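PDB 2EA3: chymotrypsin from Cellulomonas bogoriensis, which probably acts as a serine endopeptidase of the chymotrypsin family, this chain being the protease part of a longer secreted precursor. Local coordinates for residues P168-P171 with I172-A175. Sequence-based numbering, arbitrary orientation.
Sequences PVNP and ILQA
Leu173 N donates to Val169 O (3.1 Å), nearly straight at an N-H...O angle of 169°, an i to i+4 bond at the start of the chain's run from strand 161-168 into helix 169-176. A weak bond from Ile172 N reaches the same carbonyl. The i to i+4 pattern continues with Gln174 N to Asn170 O (3.0 Å) and Ala175 N to Pro171 O (2.8 Å). Pro171 has no N-H to donate, but near the start of a helix an amide has no i-4 helical carbonyl to bond, and proline is tolerated there; its O still accepts Ala175 N. Helix 169-176 belongs to the double beta-barrel fold of the trypsin family: it leaves the last strand of the second barrel and lies against the first. Side chains of Ile172 and Val169 both touch Ile28, while Leu173 meets Val23 of strand 14-23. With CG1 beside its own backbone N (chi1 -46°), Ile172 runs back along the helix, CG1 coming 3.5 Å from Pro168 O and CD1 4.0 Å from Val169 CA. Leu173 takes a similar course on the neighbouring flank, its CG 3.5 Å from Val169 O. In the exposed Gln174, CB lies 3.5 Å from Asn170 O, and the chain, with CG anti to N (chi1 -179°) and bent at the next bond, leads away from residues 168-171.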
ATOM      1  N   PRO A 168      -8.174   0.535   2.976  1.00 10.25           N
ATOM      2  CA  PRO A 168      -8.138   1.996   3.264  1.00 10.37           C
ATOM      3  C   PRO A 168      -7.091   2.341   4.307  1.00 10.39           C
ATOM      4  O   PRO A 168      -6.862   1.541   5.211  1.00 10.08           O
ATOM      5  CB  PRO A 168      -9.525   2.294   3.858  1.00 11.16           C
ATOM      6  CG  PRO A 168     -10.365   1.135   3.573  1.00 11.96           C
ATOM      7  CD  PRO A 168      -9.495  -0.064   3.187  1.00  9.78           C
ATOM      8  N   VAL A 169      -6.468   3.515   4.206  1.00 10.90           N
ATOM      9  CA  VAL A 169      -5.401   3.868   5.179  1.00 12.36           C
ATOM     10  C   VAL A 169      -5.908   4.276   6.563  1.00 11.76           C
ATOM     11  O   VAL A 169      -5.240   4.048   7.548  1.00 11.41           O
ATOM     12  CB  VAL A 169      -4.432   4.992   4.687  1.00 13.26           C
ATOM     13  CG1 VAL A 169      -3.450   4.476   3.583  1.00 15.76           C
ATOM     14  CG2 VAL A 169      -5.209   6.215   4.248  1.00 14.56           C
ATOM     15  N   ASN A 170      -7.072   4.914   6.641  1.00 11.96           N
ATOM     16  CA  ASN A 170      -7.511   5.437   7.931  1.00 12.83           C
ATOM     17  C   ASN A 170      -7.624   4.406   9.056  1.00 12.19           C
ATOM     18  O   ASN A 170      -7.146   4.675  10.156  1.00 12.07           O
ATOM     19  CB  ASN A 170      -8.774   6.321   7.799  1.00 13.25           C
ATOM     20  CG  ASN A 170      -8.467   7.656   7.139  1.00 16.38           C
ATOM     21  OD1 ASN A 170      -7.307   8.062   7.055  1.00 19.97           O
ATOM     22  ND2 ASN A 170      -9.510   8.352   6.672  1.00 18.71           N
ATOM     23  N   PRO A 171      -8.227   3.223   8.788  1.00 12.07           N
ATOM     24  CA  PRO A 171      -8.228   2.179   9.813  1.00 11.45           C
ATOM     25  C   PRO A 171      -6.839   1.704  10.239  1.00 11.68           C
ATOM     26  O   PRO A 171      -6.673   1.276  11.382  1.00 11.78           O
ATOM     27  CB  PRO A 171      -9.003   1.027   9.151  1.00 11.69           C
ATOM     28  CG  PRO A 171      -9.884   1.715   8.139  1.00 12.13           C
ATOM     29  CD  PRO A 171      -9.008   2.810   7.604  1.00 12.20           C
ATOM     30  N   ILE A 172      -5.847   1.795   9.351  1.00 10.46           N
ATOM     31  CA  ILE A 172      -4.478   1.386   9.711  1.00 10.50           C
ATOM     32  C   ILE A 172      -3.861   2.402  10.676  1.00 11.34           C
ATOM     33  O   ILE A 172      -3.265   2.032  11.684  1.00 12.61           O
ATOM     34  CB  ILE A 172      -3.550   1.265   8.478  1.00  9.97           C
ATOM     35  CG1 ILE A 172      -4.247   0.494   7.341  1.00  9.68           C
ATOM     36  CG2 ILE A 172      -2.208   0.591   8.884  1.00  8.91           C
ATOM     37  CD1 ILE A 172      -3.472   0.486   5.999  1.00  9.45           C
ATOM     38  N   LEU A 173      -3.982   3.681  10.347  1.00 11.56           N
ATOM     39  CA  LEU A 173      -3.498   4.736  11.218  1.00 12.47           C
ATOM     40  C   LEU A 173      -4.179   4.634  12.594  1.00 13.53           C
ATOM     41  O   LEU A 173      -3.514   4.736  13.614  1.00 14.41           O
ATOM     42  CB  LEU A 173      -3.735   6.104  10.569  1.00 12.67           C
ATOM     43  CG  LEU A 173      -3.086   6.257   9.177  1.00 12.09           C
ATOM     44  CD1 LEU A 173      -3.544   7.562   8.520  1.00 15.46           C
ATOM     45  CD2 LEU A 173      -1.544   6.159   9.258  1.00 13.24           C
ATOM     46  N   GLN A 174      -5.487   4.394  12.602  1.00 14.10           N
ATOM     47  CA  GLN A 174      -6.241   4.233  13.843  1.00 15.51           C
ATOM     48  C   GLN A 174      -5.786   3.004  14.635  1.00 14.56           C
ATOM     49  O   GLN A 174      -5.604   3.073  15.853  1.00 14.96           O
ATOM     50  CB  GLN A 174      -7.737   4.131  13.540  1.00 15.87           C
ATOM     51  CG  GLN A 174      -8.621   3.989  14.791  1.00 21.26           C
ATOM     52  CD  GLN A 174      -8.822   5.296  15.541  1.00 28.37           C
ATOM     53  OE1 GLN A 174      -7.887   6.088  15.722  1.00 30.11           O
ATOM     54  NE2 GLN A 174     -10.059   5.526  15.991  1.00 30.89           N
ATOM     55  N   ALA A 175      -5.581   1.890  13.935  1.00 14.19           N
ATOM     56  CA  ALA A 175      -5.212   0.630  14.600  1.00 13.68           C
ATOM     57  C   ALA A 175      -3.934   0.791  15.405  1.00 14.05           C
ATOM     58  O   ALA A 175      -3.850   0.315  16.529  1.00 13.21           O
ATOM     59  CB  ALA A 175      -5.062  -0.505  13.579  1.00 14.05           C
TER